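PDB 5LY8: tail component from Lactobacillus phage J-1, which probably serves as a carbohydrate-binding module of the phage's evolved distal tail protein, helping the virion recognise saccharides on its Lactobacillus host. Local coordinates for residues 47-52 against 70-75; 91-96 against 233-238; 122-127 against 177-182; 138-143 against 154-159. One frame throughout, in Å; residues are numbered along the deposited sequence.

Overall arrangement
The module is all beta, and its chain makes one self-contained closure followed by three that lie one within another. Interaction 1 comes first, joining 47-52 to 70-75 in parallel within the mixed sheet, and it is complete before the next opens. Interaction 2 then starts at 91-96 and is not closed until 233-238, near the C terminus, within the six-stranded antiparallel sheet. Inside that span lies interaction 3, where 122-127 of the mixed sheet packs on 177-182 of the antiparallel one. Interaction 4, a hairpin of 138-143 and 154-159, is innermost. None of the closures cross. Interactions 3 and 4 touch, with Phe181 packing on Phe154.

Interaction 1 of 4, residues 47-52 against 70-75; sequences ANVQSG and SNYWNG
Val49 meets two side chains of 70-75 with its two methyl branches. CG2 approaches the Tyr72 ring obliquely, 3.6 Å from CE1, while CG1 is turned to the Asn74 amide group, 3.7 Å from its CG. The valine torsion divides the work: CG1 stands anti to the backbone N (chi1 176°), and CG2 lies beside that nitrogen, on the tyrosine side. Next to it, the carbonyl oxygen of Ala47 approaches Tyr72 CB at 3.4 Å. Ser51 completes this row, its OG coming within 3.4 Å of Asn74 CG.

Beneath these side chains the backbones run in the same direction, and the principle of parallel pairing is seen in miniature: the bonds of one residue fan out to two residues of its neighbour. Val49 N donates to Trp73 O at 2.9 Å, and Val49 O accepts from Gly75 N at 3.2 Å, so that Val49 straddles Asn74. Ser51 N then reaches Gly75 O at 3.0 Å. Short strand 49-50 thus adds to strand 73-81 of the mixed sheet.

Further out, a water links Asn48 OD1 to Trp73 N, donating to the former and accepting from the latter. The other end of the Asn48 amide, ND2, is held by Thr36 and the Phe38 carbonyl. Trp73 turns its indole away into an aromatic group with Phe38, Phe216 and Trp212, and Trp212 NE1 also donates to Val49 O. The Gln50 amide oxygen is taken by Ser77 OG and Gly34 N.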
loop_
_atom_site.group_PDB
_atom_site.type_symbol
_atom_site.label_atom_id
_atom_site.label_comp_id
_atom_site.label_asym_id
_atom_site.label_seq_id
_atom_site.Cartn_x
_atom_site.Cartn_y
_atom_site.Cartn_z
ATOM N N ALA A 47 4.224 -5.217 -18.488
ATOM C CA ALA A 47 3.219 -5.311 -17.452
ATOM C C ALA A 47 3.735 -5.780 -16.112
ATOM O O ALA A 47 4.510 -6.718 -16.029
ATOM C CB ALA A 47 2.058 -6.201 -17.908
ATOM N N ASN A 48 3.198 -5.164 -15.048
ATOM C CA ASN A 48 3.498 -5.573 -13.675
ATOM C C ASN A 48 3.131 -7.044 -13.464
ATOM O O ASN A 48 2.081 -7.488 -13.947
ATOM C CB ASN A 48 2.657 -4.741 -12.709
ATOM C CG ASN A 48 2.902 -3.255 -12.803
ATOM O OD1 ASN A 48 4.003 -2.819 -13.166
ATOM N ND2 ASN A 48 1.882 -2.463 -12.465
ATOM N N VAL A 49 3.932 -7.764 -12.687
ATOM C CA VAL A 49 3.655 -9.168 -12.371
ATOM C C VAL A 49 3.517 -9.345 -10.873
ATOM O O VAL A 49 4.300 -8.790 -10.088
ATOM C CB VAL A 49 4.718 -10.110 -12.986
ATOM C CG1 VAL A 49 4.468 -11.568 -12.564
ATOM C CG2 VAL A 49 4.689 -10.014 -14.515
ATOM N N GLN A 50 2.522 -10.141 -10.484
ATOM C CA GLN A 50 2.289 -10.530 -9.101
ATOM C C GLN A 50 2.589 -12.021 -9.034
ATOM O O GLN A 50 1.862 -12.817 -9.627
ATOM C CB GLN A 50 0.822 -10.285 -8.711
ATOM C CG GLN A 50 0.383 -8.835 -8.882
ATOM C CD GLN A 50 -1.101 -8.656 -8.735
ATOM O OE1 GLN A 50 -1.681 -8.919 -7.683
ATOM N NE2 GLN A 50 -1.750 -8.197 -9.800
ATOM N N SER A 51 3.721 -12.386 -8.422
ATOM C CA SER A 51 4.113 -13.795 -8.328
ATOM C C SER A 51 5.000 -14.007 -7.138
ATOM O O SER A 51 5.635 -13.082 -6.646
ATOM C CB SER A 51 4.821 -14.232 -9.602
ATOM O OG SER A 51 6.161 -13.781 -9.621
ATOM N N GLY A 52 5.102 -15.257 -6.744
ATOM C CA GLY A 52 5.972 -15.652 -5.657
ATOM C C GLY A 52 5.300 -15.662 -4.301
ATOM O O GLY A 52 4.175 -15.203 -4.133
ATOM N N SER A 70 14.676 -8.732 -16.558
ATOM C CA SER A 70 13.394 -8.493 -17.204
ATOM C C SER A 70 13.220 -7.005 -17.422
ATOM O O SER A 70 14.098 -6.208 -17.057
ATOM C CB SER A 70 12.249 -8.985 -16.316
ATOM O OG SER A 70 11.985 -8.045 -15.285
ATOM N N ASN A 71 12.074 -6.638 -17.997
ATOM C CA ASN A 71 11.719 -5.235 -18.162
ATOM C C ASN A 71 10.429 -4.961 -17.373
ATOM O O ASN A 71 9.591 -4.177 -17.822
ATOM C CB ASN A 71 11.573 -4.854 -19.646
ATOM C CG ASN A 71 11.357 -3.367 -19.840
ATOM O OD1 ASN A 71 11.843 -2.536 -19.058
ATOM N ND2 ASN A 71 10.626 -3.016 -20.884
ATOM N N TYR A 72 10.270 -5.580 -16.188
ATOM C CA TYR A 72 9.058 -5.341 -15.405
ATOM C C TYR A 72 9.289 -5.529 -13.931
ATOM O O TYR A 72 10.230 -6.204 -13.520
ATOM C CB TYR A 72 7.869 -6.208 -15.886
ATOM C CG TYR A 72 8.144 -7.697 -15.960
ATOM C CD1 TYR A 72 8.038 -8.502 -14.830
ATOM C CD2 TYR A 72 8.465 -8.308 -17.168
ATOM C CE1 TYR A 72 8.267 -9.874 -14.894
ATOM C CE2 TYR A 72 8.678 -9.686 -17.247
ATOM C CZ TYR A 72 8.592 -10.462 -16.104
ATOM O OH TYR A 72 8.777 -11.828 -16.158
ATOM N N TRP A 73 8.380 -4.953 -13.150
ATOM C CA TRP A 73 8.332 -5.122 -11.701
ATOM C C TRP A 73 7.601 -6.433 -11.398
ATOM O O TRP A 73 6.536 -6.702 -11.980
ATOM C CB TRP A 73 7.581 -3.942 -11.066
ATOM C CG TRP A 73 8.321 -2.645 -11.134
ATOM C CD1 TRP A 73 8.334 -1.757 -12.174
ATOM C CD2 TRP A 73 9.270 -2.157 -10.167
ATOM N NE1 TRP A 73 9.224 -0.725 -11.909
ATOM C CE2 TRP A 73 9.785 -0.941 -10.664
ATOM C CE3 TRP A 73 9.697 -2.615 -8.900
ATOM C CZ2 TRP A 73 10.736 -0.189 -9.952
ATOM C CZ3 TRP A 73 10.620 -1.857 -8.189
ATOM C CH2 TRP A 73 11.120 -0.655 -8.710
ATOM N N ASN A 74 8.185 -7.237 -10.514
ATOM C CA ASN A 74 7.605 -8.533 -10.160
ATOM C C ASN A 74 7.803 -8.825 -8.677
ATOM O O ASN A 74 8.917 -8.689 -8.164
ATOM C CB ASN A 74 8.263 -9.643 -11.002
ATOM C CG ASN A 74 7.666 -11.014 -10.814
ATOM O OD1 ASN A 74 6.673 -11.205 -10.100
ATOM N ND2 ASN A 74 8.215 -11.982 -11.551
ATOM N N GLY A 75 6.727 -9.167 -7.975
ATOM C CA GLY A 75 6.836 -9.619 -6.598
ATOM C C GLY A 75 5.484 -10.089 -6.127
ATOM O O GLY A 75 4.495 -9.982 -6.862
HETATM O O HOH W 1 6.383 -3.410 -14.545
#

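Interaction 2 of 4, residues 91-96 against 233-238; sequences TANFQF and WINVDY
Where strand 94-103 begins, beside strand 223-238 just before its corner, in the six-stranded antiparallel sheet, Phe94 and Trp233 form a non-hydrogen-bonded pair with their CA atoms 4.3 Å apart. Phe94 CB lies 4.0 Å from Trp233 CE3, and the two side chains run at a slant to one another. The benzo rim of the indole is directed at two backbone oxygens close to its plane: CE3 is 3.4 Å from Asn93 O and CZ3 is 3.5 Å from Ala92 O. On the far side of its ring system, Trp233 NE1 donates to Pro83 O, so the indole is steadied from both ends.

Beyond this pair the strand turns a corner at Asn235, and individual hydrogen bonds hold the two segments together. Ile234 N donates to Asn93 O at 3.0 Å in a nearly straight bond (174°). Ile234 CG1, held between its own N and carbonyl carbon (chi1 66°), packs 3.7 Å from Asn93 CB. The side chain of Asn235 then bends back, its ND2 reaching Asn93 OD1 at 3.0 Å in the carbonyl plane on a lone pair, with the two amides almost perpendicular. A water accepts from Asn93 N and donates to Asn235 O. Asn93 therefore offers its N, O and OD1 to this corner, while the oxygens at the indole rim probably gain from the slight positive polarisation of the ring hydrogens.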
loop_
_atom_site.group_PDB
_atom_site.type_symbol
_atom_site.label_atom_id
_atom_site.label_comp_id
_atom_site.label_asym_id
_atom_site.label_seq_id
_atom_site.Cartn_x
_atom_site.Cartn_y
_atom_site.Cartn_z
ATOM N N THR A 91 -19.018 3.844 0.924
ATOM C CA THR A 91 -18.491 5.153 0.518
ATOM C C THR A 91 -18.090 5.945 1.756
ATOM O O THR A 91 -17.584 7.065 1.633
ATOM C CB THR A 91 -19.512 5.946 -0.314
ATOM O OG1 THR A 91 -20.725 6.081 0.438
ATOM C CG2 THR A 91 -19.794 5.298 -1.671
ATOM N N ALA A 92 -18.297 5.357 2.949
ATOM C CA ALA A 92 -18.023 5.964 4.241
ATOM C C ALA A 92 -16.536 6.061 4.579
ATOM O O ALA A 92 -15.663 5.564 3.839
ATOM C CB ALA A 92 -18.815 5.235 5.335
ATOM N N ASN A 93 -16.245 6.727 5.701
ATOM C CA ASN A 93 -14.880 6.953 6.166
ATOM C C ASN A 93 -14.185 5.665 6.575
ATOM O O ASN A 93 -14.833 4.696 6.978
ATOM C CB ASN A 93 -14.883 7.902 7.362
ATOM C CG ASN A 93 -15.396 9.298 7.125
ATOM O OD1 ASN A 93 -15.596 10.058 8.093
ATOM N ND2 ASN A 93 -15.623 9.656 5.871
ATOM N N PHE A 94 -12.855 5.634 6.452
ATOM C CA PHE A 94 -12.120 4.425 6.808
ATOM C C PHE A 94 -10.701 4.752 7.122
ATOM O O PHE A 94 -10.235 5.853 6.834
ATOM C CB PHE A 94 -12.137 3.411 5.622
ATOM C CG PHE A 94 -11.516 3.889 4.325
ATOM C CD1 PHE A 94 -10.133 4.050 4.208
ATOM C CD2 PHE A 94 -12.310 4.171 3.220
ATOM C CE1 PHE A 94 -9.568 4.528 3.016
ATOM C CE2 PHE A 94 -11.729 4.589 2.013
ATOM C CZ PHE A 94 -10.369 4.783 1.926
ATOM N N GLN A 95 -9.998 3.770 7.686
ATOM C CA GLN A 95 -8.544 3.791 7.746
ATOM C C GLN A 95 -8.019 2.421 7.374
ATOM O O GLN A 95 -8.561 1.390 7.813
ATOM C CB GLN A 95 -7.947 4.308 9.050
ATOM C CG GLN A 95 -8.179 3.460 10.267
ATOM C CD GLN A 95 -7.292 3.894 11.414
ATOM O OE1 GLN A 95 -6.281 4.589 11.225
ATOM N NE2 GLN A 95 -7.587 3.403 12.606
ATOM N N PHE A 96 -6.951 2.418 6.590
ATOM C CA PHE A 96 -6.279 1.208 6.094
ATOM C C PHE A 96 -4.836 1.321 6.518
ATOM O O PHE A 96 -4.151 2.234 6.049
ATOM C CB PHE A 96 -6.432 1.208 4.578
ATOM C CG PHE A 96 -5.751 0.130 3.787
ATOM C CD1 PHE A 96 -5.860 -1.216 4.149
ATOM C CD2 PHE A 96 -5.097 0.432 2.610
ATOM C CE1 PHE A 96 -5.302 -2.223 3.357
ATOM C CE2 PHE A 96 -4.526 -0.573 1.826
ATOM C CZ PHE A 96 -4.651 -1.901 2.186
ATOM N N TRP A 233 -13.726 0.425 8.941
ATOM C CA TRP A 233 -14.678 1.478 8.659
ATOM C C TRP A 233 -14.707 2.336 9.931
ATOM O O TRP A 233 -14.692 1.780 11.032
ATOM C CB TRP A 233 -16.072 0.911 8.417
ATOM C CG TRP A 233 -16.189 0.129 7.146
ATOM C CD1 TRP A 233 -16.428 -1.206 7.028
ATOM C CD2 TRP A 233 -16.064 0.635 5.815
ATOM N NE1 TRP A 233 -16.547 -1.547 5.704
ATOM C CE2 TRP A 233 -16.333 -0.438 4.936
ATOM C CE3 TRP A 233 -15.833 1.908 5.278
ATOM C CZ2 TRP A 233 -16.306 -0.293 3.544
ATOM C CZ3 TRP A 233 -15.779 2.041 3.898
ATOM C CH2 TRP A 233 -16.008 0.948 3.055
ATOM N N ILE A 234 -14.730 3.662 9.794
ATOM C CA ILE A 234 -14.742 4.540 10.965
ATOM C C ILE A 234 -15.916 5.512 10.893
ATOM O O ILE A 234 -16.509 5.705 9.820
ATOM C CB ILE A 234 -13.388 5.240 11.209
ATOM C CG1 ILE A 234 -13.072 6.218 10.078
ATOM C CG2 ILE A 234 -12.236 4.228 11.484
ATOM C CD1 ILE A 234 -11.764 6.992 10.200
ATOM N N ASN A 235 -16.294 6.076 12.055
ATOM C CA ASN A 235 -17.428 7.011 12.160
ATOM C C ASN A 235 -18.686 6.336 11.577
ATOM O O ASN A 235 -19.348 6.910 10.699
ATOM C CB ASN A 235 -17.114 8.343 11.428
ATOM C CG ASN A 235 -15.828 8.992 11.864
ATOM O OD1 ASN A 235 -15.560 9.195 13.058
ATOM N ND2 ASN A 235 -14.997 9.315 10.898
ATOM N N VAL A 236 -18.938 5.062 11.982
ATOM C CA VAL A 236 -20.072 4.304 11.436
ATOM C C VAL A 236 -21.281 4.618 12.292
ATOM O O VAL A 236 -21.309 4.263 13.485
ATOM C CB VAL A 236 -19.880 2.767 11.341
ATOM C CG1 VAL A 236 -21.083 2.120 10.633
ATOM C CG2 VAL A 236 -18.580 2.393 10.638
ATOM N N ASP A 237 -22.327 5.197 11.699
ATOM C CA ASP A 237 -23.562 5.473 12.457
ATOM C C ASP A 237 -24.234 4.207 12.927
ATOM O O ASP A 237 -24.286 3.253 12.238
ATOM C CB ASP A 237 -24.583 6.190 11.589
ATOM C CG ASP A 237 -24.218 7.600 11.265
ATOM O OD1 ASP A 237 -23.313 8.150 11.904
ATOM O OD2 ASP A 237 -24.881 8.185 10.380
ATOM N N TYR A 238 -24.807 4.263 14.116
ATOM C CA TYR A 238 -25.636 3.181 14.652
ATOM C C TYR A 238 -26.604 3.786 15.660
ATOM O O TYR A 238 -26.365 4.841 16.204
ATOM C CB TYR A 238 -24.801 2.044 15.248
ATOM C CG TYR A 238 -24.230 2.315 16.608
ATOM C CD1 TYR A 238 -24.866 1.869 17.752
ATOM C CD2 TYR A 238 -23.052 3.020 16.762
ATOM C CE1 TYR A 238 -24.360 2.132 19.015
ATOM C CE2 TYR A 238 -22.521 3.277 18.020
ATOM C CZ TYR A 238 -23.182 2.829 19.140
ATOM O OH TYR A 238 -22.681 3.099 20.370
HETATM O O HOH W 2 -18.180 7.522 7.798
#

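Interaction 3 of 4, residues 122-127 against 177-182; sequences IVASLA and DQLTFR
Phe181 meets Ala124, Ser125 and Leu126 along one side of its ring, as the two sheets of this concanavalin-clan sandwich come face to face. Its CB points toward strand 124-127, and CG lies beside the backbone N, opposite the carbonyl carbon (chi1 -65°), which carries the ring between the two sheets. CD2 comes first, 3.7 Å from Leu126 CB, which sits at the ring's edge near its plane. CE2, the next atom, lies 3.5 Å from Ser125 O. At the tip, CZ is 4.3 Å from Ala124 CB, the methyl that also touches Leu179 CD2.

Leu126 runs past the ring in the opposite direction, and its CD1 ends 3.7 Å from Arg182 O. The strand axes are 8.5 Å apart and only 18° from parallel, a layer separation that side chains rather than backbones must fill. Phe140, from the next strand of the mixed sheet, touches both Leu126 and Phe181.

The two segments share no hydrogen bond. Aliphatic carbons meet an aromatic ring, probably held by dispersion and the exclusion of water, with Ser125 O and Arg182 O beside them, while backbone groups of Ser125 and Leu126 bond within their own sheet, to Thr143 and Phe114.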
loop_
_atom_site.group_PDB
_atom_site.type_symbol
_atom_site.label_atom_id
_atom_site.label_comp_id
_atom_site.label_asym_id
_atom_site.label_seq_id
_atom_site.Cartn_x
_atom_site.Cartn_y
_atom_site.Cartn_z
ATOM N N ILE A 122 -8.078 0.584 -9.257
ATOM C CA ILE A 122 -7.526 1.371 -8.172
ATOM C C ILE A 122 -8.427 2.567 -7.866
ATOM O O ILE A 122 -8.828 3.311 -8.777
ATOM C CB ILE A 122 -6.124 1.905 -8.561
ATOM C CG1 ILE A 122 -5.108 0.782 -8.846
ATOM C CG2 ILE A 122 -5.586 2.900 -7.502
ATOM C CD1 ILE A 122 -4.708 -0.043 -7.572
ATOM N N VAL A 123 -8.697 2.752 -6.565
ATOM C CA VAL A 123 -9.320 3.946 -6.042
ATOM C C VAL A 123 -8.217 4.779 -5.363
ATOM O O VAL A 123 -8.100 5.972 -5.634
ATOM C CB VAL A 123 -10.519 3.649 -5.128
ATOM C CG1 VAL A 123 -11.020 4.919 -4.424
ATOM C CG2 VAL A 123 -11.646 3.009 -5.926
ATOM N N ALA A 124 -7.394 4.151 -4.509
ATOM C CA ALA A 124 -6.266 4.852 -3.882
ATOM C C ALA A 124 -5.074 3.925 -3.827
ATOM O O ALA A 124 -5.234 2.730 -3.565
ATOM C CB ALA A 124 -6.634 5.322 -2.463
ATOM N N SER A 125 -3.867 4.478 -4.047
ATOM C CA SER A 125 -2.638 3.699 -4.007
ATOM C C SER A 125 -1.548 4.458 -3.304
ATOM O O SER A 125 -1.163 5.562 -3.749
ATOM C CB SER A 125 -2.179 3.345 -5.421
ATOM O OG SER A 125 -0.918 2.680 -5.373
ATOM N N LEU A 126 -1.069 3.879 -2.185
ATOM C CA LEU A 126 0.058 4.419 -1.429
ATOM C C LEU A 126 1.305 3.634 -1.849
ATOM O O LEU A 126 1.289 2.405 -1.766
ATOM C CB LEU A 126 -0.207 4.257 0.072
ATOM C CG LEU A 126 0.801 4.893 1.033
ATOM C CD1 LEU A 126 0.176 5.032 2.420
ATOM C CD2 LEU A 126 2.117 4.086 1.142
ATOM N N ALA A 127 2.350 4.309 -2.305
ATOM C CA ALA A 127 3.580 3.617 -2.680
ATOM C C ALA A 127 4.773 4.185 -1.974
ATOM O O ALA A 127 4.829 5.379 -1.669
ATOM C CB ALA A 127 3.794 3.661 -4.199
ATOM N N ASP A 177 -14.613 13.827 1.631
ATOM C CA ASP A 177 -13.825 14.077 0.415
ATOM C C ASP A 177 -12.311 14.151 0.635
ATOM O O ASP A 177 -11.559 14.186 -0.353
ATOM C CB ASP A 177 -14.276 15.385 -0.260
ATOM C CG ASP A 177 -15.676 15.386 -0.818
ATOM O OD1 ASP A 177 -16.099 14.353 -1.374
ATOM O OD2 ASP A 177 -16.322 16.464 -0.801
ATOM N N GLN A 178 -11.843 14.124 1.892
ATOM C CA GLN A 178 -10.422 14.239 2.169
ATOM C C GLN A 178 -9.760 12.884 2.192
ATOM O O GLN A 178 -10.152 12.018 2.989
ATOM C CB GLN A 178 -10.137 14.965 3.502
ATOM C CG GLN A 178 -10.479 16.452 3.469
ATOM C CD GLN A 178 -9.923 17.229 4.633
ATOM O OE1 GLN A 178 -9.183 16.724 5.492
ATOM N NE2 GLN A 178 -10.290 18.499 4.679
ATOM N N LEU A 179 -8.748 12.727 1.360
ATOM C CA LEU A 179 -7.985 11.503 1.280
ATOM C C LEU A 179 -6.600 11.807 1.856
ATOM O O LEU A 179 -5.909 12.718 1.366
ATOM C CB LEU A 179 -7.894 11.093 -0.202
ATOM C CG LEU A 179 -7.070 9.841 -0.529
ATOM C CD1 LEU A 179 -7.602 8.605 0.194
ATOM C CD2 LEU A 179 -7.067 9.589 -1.997
ATOM N N THR A 180 -6.189 11.049 2.893
ATOM C CA THR A 180 -4.886 11.243 3.504
ATOM C C THR A 180 -4.030 9.998 3.331
ATOM O O THR A 180 -4.500 8.849 3.494
ATOM C CB THR A 180 -5.055 11.571 4.987
ATOM O OG1 THR A 180 -5.796 12.780 5.109
ATOM C CG2 THR A 180 -3.720 11.726 5.747
ATOM N N PHE A 181 -2.748 10.240 3.043
ATOM C CA PHE A 181 -1.731 9.216 3.009
ATOM C C PHE A 181 -0.707 9.567 4.069
ATOM O O PHE A 181 -0.252 10.732 4.129
ATOM C CB PHE A 181 -1.038 9.234 1.658
ATOM C CG PHE A 181 -1.896 8.868 0.482
ATOM C CD1 PHE A 181 -2.707 9.819 -0.134
ATOM C CD2 PHE A 181 -1.889 7.581 -0.017
ATOM C CE1 PHE A 181 -3.497 9.464 -1.227
ATOM C CE2 PHE A 181 -2.678 7.233 -1.108
ATOM C CZ PHE A 181 -3.472 8.172 -1.708
ATOM N N ARG A 182 -0.311 8.593 4.894
ATOM C CA ARG A 182 0.713 8.843 5.894
ATOM C C ARG A 182 1.773 7.769 5.838
ATOM O O ARG A 182 1.506 6.613 5.513
ATOM C CB ARG A 182 0.160 8.818 7.317
ATOM C CG ARG A 182 -1.021 9.766 7.531
ATOM C CD ARG A 182 -1.217 10.199 8.974
ATOM N NE ARG A 182 -1.093 9.070 9.896
ATOM C CZ ARG A 182 -2.116 8.372 10.379
ATOM N NH1 ARG A 182 -3.365 8.678 10.030
ATOM N NH2 ARG A 182 -1.900 7.351 11.196
#

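Interaction 4 of 4, residues 138-143 against 154-159; sequences WVFSGT and FFDLLP
Phe140 and Asp156 are the central hydrogen-bonded pair of the beta hairpin made by strands 138-144 and 151-158, an antiparallel edge of the mixed sheet. Phe140 N donates to Asp156 O at 2.9 Å, and Asp156 N returns a bond to Phe140 O at 2.8 Å. Further along, the Leu158 N to Trp138 O bond is longer and the pairing there loose, and the bond from Gly142 N to Phe154 O is weak. Two CA-H...O contacts, from Val139 to Asp156 O and from Ser141 to Phe154 O, fill the intervals between the bonds.

Aromatic contacts lie on both faces. On the one carrying Phe140 and Phe154, the edge of Phe154 is directed into the face of Phe140 in a T-shaped pair, with ring centroids 4.9 Å apart and planes at 62°. Phe154 CE2 stands over the middle of the Phe140 ring. On the other face a CH-pi contact forms: Val139 CG1, anti to its own backbone N (chi1 176°), sits 3.5 Å from the Phe155 centroid, almost on the ring normal.

Apolar contacts extend both groups. Val139 CG2 also meets Leu157 CD2 at 3.7 Å, and Leu158 CB comes within 3.6 Å of Trp138 CD1, while the leucine's CD2 leans on Phe140 CB. Trp138 also forms a cation-pi pair with Arg160, and its side chain is about 8 Å from a bound magnesium ion.

The Phe154 ring lies across the strand at Gly142, where there is no side chain, and the glycine N is 3.3 Å from Phe154 CZ, above the ring and displaced toward its rim.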
loop_
_atom_site.group_PDB
_atom_site.type_symbol
_atom_site.label_atom_id
_atom_site.label_comp_id
_atom_site.label_asym_id
_atom_site.label_seq_id
_atom_site.Cartn_x
_atom_site.Cartn_y
_atom_site.Cartn_z
ATOM N N TRP A 138 14.563 7.214 -1.411
ATOM C CA TRP A 138 13.260 6.628 -1.533
ATOM C C TRP A 138 12.178 7.709 -1.641
ATOM O O TRP A 138 12.379 8.864 -1.260
ATOM C CB TRP A 138 12.987 5.542 -0.531
ATOM C CG TRP A 138 13.234 5.848 0.896
ATOM C CD1 TRP A 138 13.253 7.087 1.483
ATOM C CD2 TRP A 138 13.266 4.905 1.962
ATOM N NE1 TRP A 138 13.330 6.960 2.849
ATOM C CE2 TRP A 138 13.356 5.627 3.169
ATOM C CE3 TRP A 138 13.243 3.515 2.014
ATOM C CZ2 TRP A 138 13.372 4.992 4.428
ATOM C CZ3 TRP A 138 13.304 2.887 3.243
ATOM C CH2 TRP A 138 13.390 3.619 4.440
ATOM N N VAL A 139 11.085 7.339 -2.291
ATOM C CA VAL A 139 10.004 8.248 -2.633
ATOM C C VAL A 139 8.696 7.677 -2.099
ATOM O O VAL A 139 8.410 6.512 -2.286
ATOM C CB VAL A 139 9.904 8.444 -4.173
ATOM C CG1 VAL A 139 8.709 9.325 -4.532
ATOM C CG2 VAL A 139 11.177 9.071 -4.758
ATOM N N PHE A 140 7.898 8.549 -1.494
ATOM C CA PHE A 140 6.563 8.255 -1.002
ATOM C C PHE A 140 5.588 8.947 -1.947
ATOM O O PHE A 140 5.712 10.145 -2.180
ATOM C CB PHE A 140 6.468 8.812 0.417
ATOM C CG PHE A 140 5.140 8.928 1.104
ATOM C CD1 PHE A 140 4.248 7.868 1.105
ATOM C CD2 PHE A 140 4.826 10.061 1.833
ATOM C CE1 PHE A 140 3.038 7.960 1.807
ATOM C CE2 PHE A 140 3.618 10.158 2.520
ATOM C CZ PHE A 140 2.732 9.105 2.502
ATOM N N SER A 141 4.661 8.172 -2.530
ATOM C CA SER A 141 3.676 8.730 -3.459
ATOM C C SER A 141 2.282 8.305 -3.120
ATOM O O SER A 141 2.074 7.254 -2.499
ATOM C CB SER A 141 4.021 8.381 -4.909
ATOM O OG SER A 141 3.816 7.001 -5.199
ATOM N N GLY A 142 1.322 9.122 -3.518
ATOM C CA GLY A 142 -0.080 8.809 -3.334
ATOM C C GLY A 142 -0.810 9.065 -4.618
ATOM O O GLY A 142 -0.647 10.141 -5.200
ATOM N N THR A 143 -1.598 8.092 -5.059
ATOM C CA THR A 143 -2.363 8.171 -6.300
ATOM C C THR A 143 -3.802 7.901 -6.044
ATOM O O THR A 143 -4.153 7.049 -5.214
ATOM C CB THR A 143 -1.798 7.120 -7.302
ATOM O OG1 THR A 143 -0.414 7.426 -7.520
ATOM C CG2 THR A 143 -2.508 7.139 -8.639
ATOM N N PHE A 154 0.900 13.366 -5.104
ATOM C CA PHE A 154 2.174 13.895 -4.626
ATOM C C PHE A 154 3.248 12.868 -4.916
ATOM O O PHE A 154 2.957 11.675 -5.039
ATOM C CB PHE A 154 2.136 14.224 -3.112
ATOM C CG PHE A 154 1.863 13.016 -2.248
ATOM C CD1 PHE A 154 0.564 12.646 -1.937
ATOM C CD2 PHE A 154 2.908 12.254 -1.735
ATOM C CE1 PHE A 154 0.313 11.530 -1.143
ATOM C CE2 PHE A 154 2.649 11.122 -0.963
ATOM C CZ PHE A 154 1.354 10.766 -0.676
ATOM N N PHE A 155 4.477 13.339 -4.950
ATOM C CA PHE A 155 5.688 12.559 -5.135
ATOM C C PHE A 155 6.659 13.197 -4.161
ATOM O O PHE A 155 7.127 14.312 -4.404
ATOM C CB PHE A 155 6.141 12.723 -6.589
ATOM C CG PHE A 155 7.348 11.923 -7.033
ATOM C CD1 PHE A 155 8.636 12.311 -6.680
ATOM C CD2 PHE A 155 7.198 10.837 -7.883
ATOM C CE1 PHE A 155 9.755 11.588 -7.123
ATOM C CE2 PHE A 155 8.318 10.133 -8.343
ATOM C CZ PHE A 155 9.588 10.523 -7.966
ATOM N N ASP A 156 6.904 12.551 -3.021
ATOM C CA ASP A 156 7.689 13.122 -1.929
ATOM C C ASP A 156 9.013 12.415 -1.801
ATOM O O ASP A 156 9.064 11.249 -1.387
ATOM C CB ASP A 156 6.893 13.042 -0.598
ATOM C CG ASP A 156 5.735 14.020 -0.439
ATOM O OD1 ASP A 156 5.487 14.823 -1.382
ATOM O OD2 ASP A 156 5.069 13.977 0.614
ATOM N N LEU A 157 10.095 13.117 -2.159
ATOM C CA LEU A 157 11.464 12.618 -1.998
ATOM C C LEU A 157 11.778 12.762 -0.517
ATOM O O LEU A 157 11.945 13.883 -0.020
ATOM C CB LEU A 157 12.454 13.437 -2.858
ATOM C CG LEU A 157 12.388 13.111 -4.353
ATOM C CD1 LEU A 157 12.621 14.335 -5.207
ATOM C CD2 LEU A 157 13.378 12.058 -4.724
ATOM N N LEU A 158 11.802 11.639 0.206
ATOM C CA LEU A 158 11.971 11.588 1.651
ATOM C C LEU A 158 13.424 11.824 2.043
ATOM O O LEU A 158 14.283 11.010 1.684
ATOM C CB LEU A 158 11.545 10.224 2.182
ATOM C CG LEU A 158 10.112 9.836 1.920
ATOM C CD1 LEU A 158 9.845 8.463 2.495
ATOM C CD2 LEU A 158 9.140 10.868 2.506
ATOM N N PRO A 159 13.740 12.885 2.811
ATOM C CA PRO A 159 15.150 13.098 3.178
ATOM C C PRO A 159 15.667 11.925 4.017
ATOM O O PRO A 159 15.099 11.621 5.070
ATOM C CB PRO A 159 15.130 14.424 3.945
ATOM C CG PRO A 159 13.703 14.599 4.388
ATOM C CD PRO A 159 12.863 13.957 3.319
#